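Local atomic coordinates of lovastatin nonaketide synthase mokA (Monascus pilosus, PDB entry 6AD3), a protein that iteratively builds the nonaketide precursor of monacolin K (lovastatin) as a type I polyketide synthase, the chain here being its C-terminal condensation domain. Residues M106-I110 and K197-L201; Y172-V176 and V457-R461; N297-Q301 and R463-V469; I305-P310 and K478-L482; A353-R357 and F369-L373. The protein carries 1 engineered substitution. All coordinates share one frame; numbering follows the deposited sequence.

Contact 1: M106-I110 and K197-L201; sequences MTGSI and KDEHL
A first torsion that sets CG of His200 beside its own backbone N (chi1 -62°) lays the imidazole against Met106 and Ile110. The CG1 branch of Ile110, also beside its own N, carries CD1 over the middle of this ring, a CH-pi contact with CD1 3.9 Å from the centroid of His200. Near the ring plane, the imidazole edge meets Met106 O and a water. This water accepts from Ile110 N, donates to Asp198 OD1 at 2.8 Å, and lies 3.0 Å from His200 NE2. Since ND1 of the same ring is hydrogen-bonded to Asp192 OD1, the imidazole is held at both nitrogens, which restrains its rotation about CB-CG.

The backbones pair antiparallel. Met106 and His200 form a hydrogen-bonded pair, with His200 N 2.9 Å from Met106 O, and Thr107 and Glu199 follow as the non-hydrogen-bonded pair. Beyond them the nearly straight bond from Gly108 N to Asp198 O (2.8 Å) continues the pairing to Gly108. On the face of Thr107 and Glu199 the side chains run alongside each other. A bend at chi2 (-73°) folds the carboxylate of Glu199 back, and its OE1 accepts from Thr107 OG1 at 2.6 Å on the syn side, somewhat out of the carboxylate plane (22°).

The pairing joins two strands of the five-stranded mixed sheet. Strand 199-206 is flanked on its other edge by 188-195, and 100-107 by 453-460, while helix 213-227 packs through Phe220 on Met106 and through Tyr227 on Ile110.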
# COMPACT_ATOMS: atom_id res chain seq x y z
N MET A 106 15.33 -5.81 -15.00
CA MET A 106 16.11 -7.03 -14.86
C MET A 106 17.00 -7.26 -16.05
O MET A 106 16.68 -6.85 -17.16
CB MET A 106 15.24 -8.28 -14.58
CG MET A 106 14.01 -8.48 -15.44
SD MET A 106 12.77 -9.58 -14.64
CE MET A 106 12.10 -8.50 -13.43
N THR A 107 18.10 -7.95 -15.80
CA THR A 107 19.14 -8.11 -16.80
C THR A 107 19.45 -9.59 -16.95
O THR A 107 19.79 -10.24 -15.99
CB THR A 107 20.44 -7.37 -16.44
OG1 THR A 107 20.18 -5.97 -16.30
CG2 THR A 107 21.48 -7.56 -17.55
N GLY A 108 19.29 -10.13 -18.15
CA GLY A 108 19.53 -11.53 -18.36
C GLY A 108 18.49 -12.17 -19.24
O GLY A 108 17.42 -11.60 -19.47
N SER A 109 18.79 -13.38 -19.71
CA SER A 109 17.95 -14.02 -20.71
C SER A 109 16.55 -14.43 -20.19
O SER A 109 16.41 -15.19 -19.24
CB SER A 109 18.67 -15.22 -21.31
OG SER A 109 17.89 -15.75 -22.37
N ILE A 110 15.52 -13.95 -20.89
CA ILE A 110 14.16 -14.44 -20.71
C ILE A 110 13.55 -14.72 -22.06
O ILE A 110 13.41 -13.83 -22.89
CB ILE A 110 13.27 -13.41 -20.03
CG1 ILE A 110 13.90 -12.96 -18.70
CG2 ILE A 110 11.88 -13.98 -19.81
CD1 ILE A 110 13.10 -11.89 -18.00
N LYS A 197 21.11 -6.00 -24.94
CA LYS A 197 21.53 -7.34 -24.66
C LYS A 197 20.84 -7.87 -23.40
O LYS A 197 21.26 -7.60 -22.28
CB LYS A 197 23.03 -7.39 -24.46
CG LYS A 197 23.59 -8.79 -24.45
CD LYS A 197 25.12 -8.74 -24.50
CE LYS A 197 25.74 -9.12 -23.17
NZ LYS A 197 25.79 -10.61 -23.02
N ASP A 198 19.71 -8.54 -23.63
CA ASP A 198 18.92 -9.16 -22.55
C ASP A 198 18.63 -8.15 -21.45
O ASP A 198 18.56 -8.53 -20.30
CB ASP A 198 19.63 -10.39 -21.96
CG ASP A 198 19.79 -11.51 -22.97
OD1 ASP A 198 18.84 -11.85 -23.69
OD2 ASP A 198 20.89 -12.03 -23.06
N GLU A 199 18.28 -6.92 -21.82
CA GLU A 199 17.71 -6.02 -20.83
C GLU A 199 16.18 -6.06 -20.85
O GLU A 199 15.54 -6.21 -21.93
CB GLU A 199 18.19 -4.57 -21.00
CG GLU A 199 19.68 -4.37 -20.83
CD GLU A 199 20.17 -4.47 -19.41
OE1 GLU A 199 19.37 -4.74 -18.47
OE2 GLU A 199 21.38 -4.32 -19.23
N HIS A 200 15.59 -5.86 -19.66
CA HIS A 200 14.15 -5.89 -19.48
C HIS A 200 13.68 -4.84 -18.51
O HIS A 200 14.36 -4.56 -17.53
CB HIS A 200 13.73 -7.24 -18.90
CG HIS A 200 14.06 -8.38 -19.78
ND1 HIS A 200 13.21 -8.82 -20.77
CD2 HIS A 200 15.17 -9.14 -19.88
CE1 HIS A 200 13.79 -9.79 -21.45
NE2 HIS A 200 15.00 -9.98 -20.95
N LEU A 201 12.42 -4.44 -18.69
CA LEU A 201 11.59 -3.84 -17.64
C LEU A 201 10.24 -4.57 -17.61
O LEU A 201 9.46 -4.49 -18.55
CB LEU A 201 11.42 -2.34 -17.88
CG LEU A 201 10.48 -1.61 -16.93
CD1 LEU A 201 11.02 -1.68 -15.53
CD2 LEU A 201 10.28 -0.18 -17.39
O HOH W 1 16.21 -11.89 -22.87

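Contact 2: Y172-V176 and V457-R461; sequences YWQLV and VIATR. Engineered in segment 172-176: Trp173 (natural residue Arg).
Tyr172, Ile458 and Thr460 join helix 165-176 to strand 453-460, an outermost strand of a five-stranded sheet in the alpha/beta fold of a condensation domain. Strand and helix segments run nearly parallel, 21° apart, with their axes 10.3 Å from each other at closest approach. The strand comes from far along the sequence, yet it pairs with strand 100-107, some 350 residues earlier in the chain.

Tyr172 bridges the layers. Its CG lies anti to the backbone N (chi1 173°), which sends the ring out across the gap with the hydroxyl leading. Ile458 slides past it in the opposite direction and spreads over one face: CD1 sits above the ring centre, 4.1 Å from the centroid of Tyr172, while the CG2 branch touches Tyr172 CE2 at 3.9 Å.

Thr460 comes to the edge of the same ring, with OG1 near its plane. Its methyl turns to Val176, CG2 of Thr460 lying 4.1 Å from Val176 CG1. Trp173, an engineered residue in place of arginine, brings the end of its indole close to the threonine hydroxyl, and one face of it lies against CD2 of Tyr172. The phenol oxygen is also hydrogen-bonded to Thr101 O, on the neighbouring strand. Thr460 OG1 and Tyr172 OH lie 2.7 Å apart.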
# COMPACT_ATOMS: atom_id res chain seq x y z
N TYR A 172 6.41 2.44 -19.50
CA TYR A 172 6.01 2.39 -18.09
C TYR A 172 5.08 3.55 -17.72
O TYR A 172 4.01 3.34 -17.18
CB TYR A 172 7.25 2.37 -17.19
CG TYR A 172 6.91 2.50 -15.71
CD1 TYR A 172 6.61 1.37 -14.93
CD2 TYR A 172 6.80 3.75 -15.12
CE1 TYR A 172 6.29 1.49 -13.58
CE2 TYR A 172 6.45 3.87 -13.76
CZ TYR A 172 6.16 2.73 -13.02
OH TYR A 172 5.85 2.84 -11.66
N TRP A 173 5.49 4.77 -18.03
CA TRP A 173 4.67 5.93 -17.69
C TRP A 173 3.37 6.01 -18.50
O TRP A 173 2.35 6.52 -18.00
CB TRP A 173 5.50 7.22 -17.80
CG TRP A 173 6.57 7.32 -16.75
CD1 TRP A 173 7.90 7.10 -16.92
CD2 TRP A 173 6.36 7.45 -15.34
NE1 TRP A 173 8.56 7.26 -15.71
CE2 TRP A 173 7.62 7.39 -14.72
CE3 TRP A 173 5.23 7.67 -14.54
CZ2 TRP A 173 7.78 7.46 -13.33
CZ3 TRP A 173 5.38 7.76 -13.17
CH2 TRP A 173 6.63 7.63 -12.58
N GLN A 174 3.32 5.38 -19.68
CA GLN A 174 2.04 5.19 -20.38
C GLN A 174 1.10 4.22 -19.62
O GLN A 174 -0.10 4.49 -19.46
CB GLN A 174 2.27 4.67 -21.82
CG GLN A 174 2.84 5.71 -22.77
CD GLN A 174 3.51 5.10 -24.02
OE1 GLN A 174 4.31 5.76 -24.70
NE2 GLN A 174 3.22 3.83 -24.30
N LEU A 175 1.68 3.18 -19.03
CA LEU A 175 0.90 2.20 -18.25
C LEU A 175 0.36 2.83 -16.95
O LEU A 175 -0.76 2.56 -16.56
CB LEU A 175 1.72 0.95 -17.95
CG LEU A 175 2.07 0.05 -19.13
CD1 LEU A 175 3.04 -1.04 -18.70
CD2 LEU A 175 0.83 -0.60 -19.75
N VAL A 176 1.07 3.82 -16.44
CA VAL A 176 0.61 4.57 -15.29
C VAL A 176 -0.68 5.31 -15.59
O VAL A 176 -1.54 5.45 -14.71
CB VAL A 176 1.73 5.52 -14.75
CG1 VAL A 176 1.19 6.52 -13.74
CG2 VAL A 176 2.83 4.69 -14.12
N VAL A 457 13.63 -1.33 -8.82
CA VAL A 457 12.15 -1.26 -8.96
C VAL A 457 11.70 0.20 -9.12
O VAL A 457 12.36 1.12 -8.61
CB VAL A 457 11.43 -1.91 -7.76
CG1 VAL A 457 11.76 -1.15 -6.48
CG2 VAL A 457 9.92 -1.96 -7.98
N ILE A 458 10.70 0.42 -9.96
CA ILE A 458 10.02 1.71 -10.07
C ILE A 458 8.60 1.38 -9.64
O ILE A 458 7.98 0.48 -10.19
CB ILE A 458 9.82 2.21 -11.52
CG1 ILE A 458 10.78 1.61 -12.49
CG2 ILE A 458 9.73 3.72 -11.60
CD1 ILE A 458 10.56 2.14 -13.90
N ALA A 459 8.08 2.11 -8.66
CA ALA A 459 6.75 1.85 -8.13
C ALA A 459 5.92 3.10 -8.16
O ALA A 459 6.32 4.15 -7.66
CB ALA A 459 6.86 1.34 -6.69
N THR A 460 4.76 3.01 -8.77
CA THR A 460 3.78 4.11 -8.72
C THR A 460 2.43 3.53 -8.24
O THR A 460 1.62 3.05 -9.02
CB THR A 460 3.64 4.80 -10.10
OG1 THR A 460 4.94 5.17 -10.59
CG2 THR A 460 2.77 6.00 -10.00
N ARG A 461 2.22 3.60 -6.94
CA ARG A 461 0.97 3.17 -6.34
C ARG A 461 -0.08 4.27 -6.47
O ARG A 461 0.26 5.45 -6.69
CB ARG A 461 1.21 2.90 -4.85
CG ARG A 461 2.13 1.73 -4.60
CD ARG A 461 2.36 1.50 -3.12
NE ARG A 461 1.15 1.06 -2.47
CZ ARG A 461 1.05 0.82 -1.16
NH1 ARG A 461 2.10 0.95 -0.38
NH2 ARG A 461 -0.11 0.47 -0.65

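Contact 3: N297-Q301 and R463-V469; sequences NSWKQ and RTPYDVV
Arg463 stretches out beside the type I' turn of Asn297 to Lys300. Its chain is extended from CG to NE, and NH1 donates to Ser298 O at 3.0 Å. The carbonyl oxygen lies in the guanidinium plane, although the donor stands well above the carbonyl plane. NH1 also donates to a water 2.9 Å away, which gives a weak bond to Asn297 O. One face of the guanidinium is covered off-centre by CA of Lys300.

At Thr464 the carbonyl oxygen rests 3.4 Å from Trp299 CB. The hydroxyl shares a water with Gln301, this water lying 2.8 Å from Thr464 OG1 and donating to Gln301 OE1. Pro465 then slides over the indole: its CB is 3.7 Å from the centroid of the six-membered ring of Trp299, a CH-pi contact displaced toward the rim. A second water lies 2.7 Å from Tyr466 O and 2.9 Å from Gln301 OE1, and may be shared with further acceptors. Farther on, Val469 CG2 is 4.0 Å from Gln301 OE1.

The turn leading into strand 301-307 thus packs on the loop leading into strand 468-473, beside strand 481-487 of the six-stranded sheet. The contact is apolar around Trp299 and water-mediated at Arg463 and Gln301. Charge meets backbone carbonyl at Arg463, and one backbone donor, Thr464 N, is buried without any partner in the model.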
# COMPACT_ATOMS: atom_id res chain seq x y z
N ASN A 297 -6.18 19.34 -5.15
CA ASN A 297 -5.21 18.84 -6.12
C ASN A 297 -5.43 17.35 -6.48
O ASN A 297 -4.51 16.71 -6.95
CB ASN A 297 -3.78 18.98 -5.55
CG ASN A 297 -3.05 20.22 -6.06
OD1 ASN A 297 -3.19 21.31 -5.50
ND2 ASN A 297 -2.17 20.02 -7.04
N SER A 298 -6.64 16.84 -6.30
CA SER A 298 -6.93 15.43 -6.60
C SER A 298 -5.87 14.51 -5.96
O SER A 298 -5.56 13.45 -6.51
CB SER A 298 -7.06 15.21 -8.10
OG SER A 298 -8.20 15.92 -8.58
N TRP A 299 -5.48 14.85 -4.74
CA TRP A 299 -4.58 14.03 -3.90
C TRP A 299 -3.25 13.80 -4.60
O TRP A 299 -2.49 12.90 -4.20
CB TRP A 299 -5.22 12.68 -3.60
CG TRP A 299 -6.43 12.73 -2.79
CD1 TRP A 299 -6.93 13.80 -2.10
CD2 TRP A 299 -7.32 11.66 -2.55
NE1 TRP A 299 -8.15 13.48 -1.56
CE2 TRP A 299 -8.41 12.16 -1.84
CE3 TRP A 299 -7.31 10.29 -2.92
CZ2 TRP A 299 -9.46 11.36 -1.44
CZ3 TRP A 299 -8.36 9.51 -2.54
CH2 TRP A 299 -9.44 10.04 -1.83
N LYS A 300 -2.83 14.75 -5.42
CA LYS A 300 -1.50 14.68 -5.98
C LYS A 300 -0.45 14.76 -4.88
O LYS A 300 -0.62 15.53 -3.92
CB LYS A 300 -1.26 15.82 -6.99
CG LYS A 300 0.14 15.79 -7.58
CD LYS A 300 0.30 16.79 -8.69
CE LYS A 300 0.50 18.20 -8.15
NZ LYS A 300 1.83 18.76 -8.51
N GLN A 301 0.59 13.93 -4.97
CA GLN A 301 1.64 13.85 -3.95
C GLN A 301 3.01 14.18 -4.50
O GLN A 301 3.29 13.94 -5.70
CB GLN A 301 1.69 12.45 -3.28
CG GLN A 301 0.43 12.11 -2.48
CD GLN A 301 0.25 10.62 -2.18
OE1 GLN A 301 0.28 10.18 -0.99
NE2 GLN A 301 0.23 9.83 -3.23
N ARG A 463 -2.82 7.13 -5.78
CA ARG A 463 -2.89 8.25 -4.85
C ARG A 463 -3.80 7.89 -3.70
O ARG A 463 -4.65 7.00 -3.82
CB ARG A 463 -3.44 9.50 -5.54
CG ARG A 463 -2.53 10.03 -6.63
CD ARG A 463 -3.05 11.36 -7.18
NE ARG A 463 -2.30 11.80 -8.35
CZ ARG A 463 -2.65 12.84 -9.11
NH1 ARG A 463 -3.68 13.62 -8.78
NH2 ARG A 463 -1.88 13.19 -10.13
N THR A 464 -3.54 8.53 -2.56
CA THR A 464 -4.33 8.38 -1.36
C THR A 464 -4.52 9.76 -0.75
O THR A 464 -3.83 10.71 -1.14
CB THR A 464 -3.65 7.43 -0.34
OG1 THR A 464 -2.53 8.08 0.24
CG2 THR A 464 -3.20 6.17 -0.97
N PRO A 465 -5.45 9.90 0.20
CA PRO A 465 -5.77 11.22 0.73
C PRO A 465 -4.83 11.68 1.84
O PRO A 465 -4.99 12.81 2.35
CB PRO A 465 -7.18 11.04 1.28
CG PRO A 465 -7.22 9.63 1.67
CD PRO A 465 -6.47 8.92 0.58
N TYR A 466 -3.92 10.82 2.26
CA TYR A 466 -3.17 11.07 3.50
C TYR A 466 -2.12 12.19 3.36
O TYR A 466 -1.37 12.23 2.39
CB TYR A 466 -2.55 9.75 3.98
CG TYR A 466 -3.60 8.71 4.21
CD1 TYR A 466 -4.49 8.82 5.27
CD2 TYR A 466 -3.81 7.69 3.29
CE1 TYR A 466 -5.57 7.95 5.41
CE2 TYR A 466 -4.86 6.80 3.45
CZ TYR A 466 -5.77 6.97 4.49
OH TYR A 466 -6.83 6.14 4.63
N ASP A 467 -2.00 13.03 4.40
CA ASP A 467 -1.06 14.16 4.38
C ASP A 467 0.37 13.67 4.21
O ASP A 467 1.14 14.27 3.47
CB ASP A 467 -1.15 14.99 5.67
CG ASP A 467 -2.39 15.88 5.74
OD1 ASP A 467 -3.35 15.69 4.98
OD2 ASP A 467 -2.36 16.80 6.56
N VAL A 468 0.73 12.62 4.94
CA VAL A 468 2.09 12.11 4.95
C VAL A 468 2.06 10.59 4.97
O VAL A 468 1.28 9.97 5.68
CB VAL A 468 2.90 12.65 6.17
CG1 VAL A 468 2.17 12.41 7.44
CG2 VAL A 468 4.31 12.06 6.21
N VAL A 469 2.82 10.01 4.06
CA VAL A 469 2.91 8.58 3.92
C VAL A 469 4.39 8.23 3.88
O VAL A 469 5.15 8.74 3.02
CB VAL A 469 2.21 8.08 2.68
CG1 VAL A 469 2.34 6.54 2.58
CG2 VAL A 469 0.74 8.50 2.64
O HOH W 2 -3.83 16.08 -10.31
O HOH W 3 -0.04 7.13 -0.57
O HOH W 4 0.98 12.04 1.12

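Contact 4: I305-P310 and K478-L482; sequences IARLDP and KDPLL
The guanidinium of Arg307 has CD1 of Leu481 centred over one face, 3.8 Å above its plane, and Asp479 O at its edge. NH1 of Arg307 donates to Asp479 O at 2.9 Å, with the oxygen in the guanidinium plane. A sharp bend at chi2 (-93°) folds the arginine back over the neighbouring strand and makes both contacts possible.

The two segments are the antiparallel edge pair of the six-stranded mixed sheet in the second half of the condensation domain, where 301-307 is an outermost strand. Ala306 and Leu482 form the hydrogen-bonded pair, bonded both ways, and Arg307 faces Leu481 in the non-hydrogen-bonded one. A further backbone bond runs from Leu308 N to Pro480 O (2.9 Å).

Side chains divide by face. Beside the arginine, CG2 of Ile305 reaches CD1 of Leu481 at 3.7 Å. On the face of Ala306 and Leu482, the leucine packs its CD1 on Leu308 CB and is itself covered by Leu500, Tyr503 and Ile504 of helix 495-512. Leu308 also crosses Pro480, CD2 to CG 4.0 Å, and Tyr331 of helix 327-343 packs on both.

Asp309 is the N-cap of the helix starting at Pro310, its OD2 accepting from Val312 N. Asp479 turns its carboxylate to the first residue of that helix, with OD1 3.4 Å from Pro310 CB.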
# COMPACT_ATOMS: atom_id res chain seq x y z
N ILE A 305 12.78 9.69 -2.25
CA ILE A 305 13.17 8.33 -1.95
C ILE A 305 14.64 8.30 -1.57
O ILE A 305 15.45 8.99 -2.19
CB ILE A 305 13.02 7.42 -3.20
CG1 ILE A 305 11.56 7.23 -3.55
CG2 ILE A 305 13.61 6.06 -2.96
CD1 ILE A 305 11.35 6.53 -4.88
N ALA A 306 14.97 7.51 -0.55
CA ALA A 306 16.40 7.29 -0.17
C ALA A 306 16.65 5.91 0.38
O ALA A 306 15.78 5.30 0.97
CB ALA A 306 16.84 8.32 0.84
N ARG A 307 17.87 5.42 0.19
CA ARG A 307 18.37 4.24 0.86
C ARG A 307 18.96 4.60 2.18
O ARG A 307 19.76 5.55 2.27
CB ARG A 307 19.52 3.64 0.06
CG ARG A 307 19.09 2.95 -1.14
CD ARG A 307 18.89 1.48 -0.89
NE ARG A 307 18.50 0.96 -2.16
CZ ARG A 307 17.62 0.01 -2.36
NH1 ARG A 307 17.26 -0.79 -1.38
NH2 ARG A 307 17.29 -0.27 -3.60
N LEU A 308 18.70 3.77 3.16
CA LEU A 308 19.23 3.99 4.49
C LEU A 308 20.63 3.39 4.55
O LEU A 308 20.87 2.32 3.99
CB LEU A 308 18.34 3.33 5.53
CG LEU A 308 18.68 3.57 6.98
CD1 LEU A 308 18.51 5.03 7.37
CD2 LEU A 308 17.84 2.66 7.87
N ASP A 309 21.55 4.14 5.17
CA ASP A 309 22.90 3.67 5.49
C ASP A 309 22.87 2.29 6.13
O ASP A 309 22.15 2.07 7.09
CB ASP A 309 23.54 4.68 6.46
CG ASP A 309 24.94 4.27 6.89
OD1 ASP A 309 25.89 4.64 6.20
OD2 ASP A 309 25.09 3.72 7.97
N PRO A 310 23.79 1.39 5.71
CA PRO A 310 23.71 0.03 6.21
C PRO A 310 24.16 -0.12 7.66
O PRO A 310 23.63 -1.00 8.37
CB PRO A 310 24.64 -0.74 5.26
CG PRO A 310 25.57 0.28 4.70
CD PRO A 310 24.68 1.49 4.53
N LYS A 478 19.34 -6.38 0.90
CA LYS A 478 19.68 -5.03 0.43
C LYS A 478 19.74 -4.11 1.67
O LYS A 478 19.72 -4.60 2.81
CB LYS A 478 18.61 -4.51 -0.53
CG LYS A 478 18.30 -5.47 -1.66
CD LYS A 478 19.37 -5.36 -2.72
CE LYS A 478 19.33 -6.53 -3.68
NZ LYS A 478 19.77 -6.09 -5.03
N ASP A 479 19.73 -2.79 1.44
CA ASP A 479 19.53 -1.81 2.54
C ASP A 479 18.07 -1.27 2.48
O ASP A 479 17.44 -1.27 1.43
CB ASP A 479 20.53 -0.66 2.42
CG ASP A 479 21.98 -1.13 2.53
OD1 ASP A 479 22.24 -2.09 3.27
OD2 ASP A 479 22.83 -0.52 1.87
N PRO A 480 17.55 -0.81 3.59
CA PRO A 480 16.18 -0.37 3.57
C PRO A 480 15.95 0.80 2.59
O PRO A 480 16.79 1.69 2.47
CB PRO A 480 15.94 0.07 5.02
CG PRO A 480 16.98 -0.68 5.82
CD PRO A 480 18.16 -0.71 4.93
N LEU A 481 14.83 0.78 1.89
CA LEU A 481 14.48 1.81 0.95
C LEU A 481 13.28 2.60 1.48
O LEU A 481 12.24 2.02 1.74
CB LEU A 481 14.14 1.20 -0.42
CG LEU A 481 13.93 2.22 -1.56
CD1 LEU A 481 15.23 2.95 -1.86
CD2 LEU A 481 13.35 1.55 -2.82
N LEU A 482 13.44 3.91 1.62
CA LEU A 482 12.43 4.74 2.24
C LEU A 482 11.83 5.66 1.19
O LEU A 482 12.56 6.41 0.53
CB LEU A 482 13.07 5.60 3.36
CG LEU A 482 13.60 4.93 4.64
CD1 LEU A 482 14.41 3.71 4.42
CD2 LEU A 482 14.38 5.95 5.44

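Contact 5: A353-R357 and F369-L373; sequences ADTNR and FANLL
Asp354 and Asn371 form the hydrogen-bonded pair at the end of an antiparallel ladder between strands 348-354 and 371-377, the latter an outermost strand of the six-stranded sheet. Beyond it both chains turn into loop, and both loops bond to Asp212, just before helix 213-227. From the sequence, this is probably the aspartate of a variant of the HHxxxDG signature of condensation domains (here HRFVGDG).

Asp354 N donates to Asn371 O at 3.0 Å and Asn371 N returns the bond to Asp354 O. In the adjacent non-hydrogen-bonded pair, CD2 of Leu372 rests 3.8 Å from Ala353 CA. The side chain of Asp354, with CG anti to its backbone nitrogen (chi1 -174°), uses OD2 twice. It accepts from Asn356 N at 3.0 Å in an Asx turn, well above the carboxylate plane, and from a water that in turn accepts from Asn371 ND2. The asparagine amide is held further by Val406 O and Tyr408 N. An ST turn follows, in which Thr355 OG1 receives Arg357 N.

Past these turns Arg357 meets Phe369. CD2 of the ring lies over one guanidinium face, 3.3 Å from Arg357 NH2 and displaced toward the rim, with the two planes 59° apart. Asn356 CB meets Phe369 O at 3.4 Å.

NH2 of Arg357 makes a salt bridge to Asp212 OD1, and NH1 bonds to Gly365 O and Glu362 O, while Asp212 OD2 accepts from the backbone N of Phe369 and Ala370. Charge and hydrogen bonds thus tie both segments to one carboxylate, consistent with a structural role for this aspartate, as in related condensation domains.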
# COMPACT_ATOMS: atom_id res chain seq x y z
N ALA A 353 -0.12 0.01 7.66
CA ALA A 353 -0.48 -0.91 6.61
C ALA A 353 -0.32 -2.33 7.13
O ALA A 353 0.59 -2.64 7.93
CB ALA A 353 0.43 -0.69 5.36
N ASP A 354 -1.25 -3.21 6.73
CA ASP A 354 -1.17 -4.61 7.08
C ASP A 354 -1.70 -5.43 5.91
O ASP A 354 -2.69 -5.06 5.31
CB ASP A 354 -1.98 -4.90 8.35
CG ASP A 354 -1.79 -6.32 8.82
OD1 ASP A 354 -0.70 -6.61 9.36
OD2 ASP A 354 -2.70 -7.13 8.65
N THR A 355 -1.04 -6.53 5.59
CA THR A 355 -1.48 -7.36 4.47
C THR A 355 -2.85 -8.00 4.66
O THR A 355 -3.50 -8.34 3.67
CB THR A 355 -0.51 -8.51 4.18
OG1 THR A 355 -0.46 -9.38 5.32
CG2 THR A 355 0.87 -8.01 3.78
N ASN A 356 -3.25 -8.20 5.90
CA ASN A 356 -4.49 -8.92 6.22
C ASN A 356 -4.48 -10.34 5.60
O ASN A 356 -5.48 -10.83 5.15
CB ASN A 356 -5.74 -8.13 5.81
CG ASN A 356 -6.95 -8.44 6.69
OD1 ASN A 356 -8.04 -7.93 6.45
ND2 ASN A 356 -6.77 -9.26 7.69
N ARG A 357 -3.32 -10.96 5.57
CA ARG A 357 -3.20 -12.34 5.15
C ARG A 357 -2.64 -13.11 6.34
O ARG A 357 -1.53 -12.88 6.75
CB ARG A 357 -2.26 -12.44 3.96
CG ARG A 357 -2.80 -11.80 2.70
CD ARG A 357 -1.71 -11.64 1.67
NE ARG A 357 -2.06 -10.84 0.50
CZ ARG A 357 -2.34 -11.34 -0.70
NH1 ARG A 357 -2.35 -12.64 -0.87
NH2 ARG A 357 -2.60 -10.55 -1.72
N PHE A 369 -6.25 -7.56 -0.74
CA PHE A 369 -6.47 -7.96 0.67
C PHE A 369 -6.01 -6.89 1.63
O PHE A 369 -6.45 -6.87 2.77
CB PHE A 369 -5.73 -9.23 1.00
CG PHE A 369 -6.30 -10.45 0.34
CD1 PHE A 369 -7.36 -11.12 0.92
CD2 PHE A 369 -5.82 -10.90 -0.89
CE1 PHE A 369 -7.87 -12.28 0.33
CE2 PHE A 369 -6.33 -12.05 -1.47
CZ PHE A 369 -7.33 -12.75 -0.86
N ALA A 370 -5.09 -6.03 1.18
CA ALA A 370 -4.39 -5.08 2.06
C ALA A 370 -5.32 -4.13 2.83
O ALA A 370 -6.41 -3.77 2.39
CB ALA A 370 -3.34 -4.29 1.27
N ASN A 371 -4.86 -3.72 4.00
CA ASN A 371 -5.70 -3.01 4.93
C ASN A 371 -4.86 -1.92 5.64
O ASN A 371 -3.60 -1.86 5.45
CB ASN A 371 -6.23 -3.99 5.92
CG ASN A 371 -7.36 -3.42 6.78
OD1 ASN A 371 -8.11 -2.53 6.37
ND2 ASN A 371 -7.56 -4.06 7.94
N LEU A 372 -5.52 -1.10 6.42
CA LEU A 372 -4.87 -0.12 7.26
C LEU A 372 -5.46 -0.21 8.67
O LEU A 372 -6.64 -0.44 8.81
CB LEU A 372 -5.16 1.27 6.73
CG LEU A 372 -4.49 1.62 5.42
CD1 LEU A 372 -5.13 2.84 4.81
CD2 LEU A 372 -3.02 1.81 5.63
N LEU A 373 -4.58 -0.20 9.67
CA LEU A 373 -4.98 -0.27 11.08
C LEU A 373 -4.72 1.09 11.73
O LEU A 373 -3.60 1.57 11.72
CB LEU A 373 -4.17 -1.33 11.79
CG LEU A 373 -4.18 -2.73 11.16
CD1 LEU A 373 -3.27 -3.68 11.93
CD2 LEU A 373 -5.59 -3.26 11.14
O HOH W 5 -5.38 -6.26 8.40

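How the contacts relate
Contacts 1 and 2 belong to the five-stranded sheet and touch where Leu201 packs on Tyr172 and Ile458; the first pairs strands, the second lays a helix over the same sheet. Contact 2 is a surface contact, whereas contacts 1, 3, 4 and 5 are partly buried. The last three reach the six-stranded sheet. Contact 4 sets apolar side chains and one arginine-to-carbonyl bond beside a backbone ladder, contact 5 lies at the other outermost strand, nearest the middle of the chain, with its arginine tied by a salt bridge to Asp212, and contact 3 is a loop meeting. Tyr466 of contact 3 touches Leu372 of contact 5. The chain passes from contact 2 directly into contact 3, connecting the two sheets.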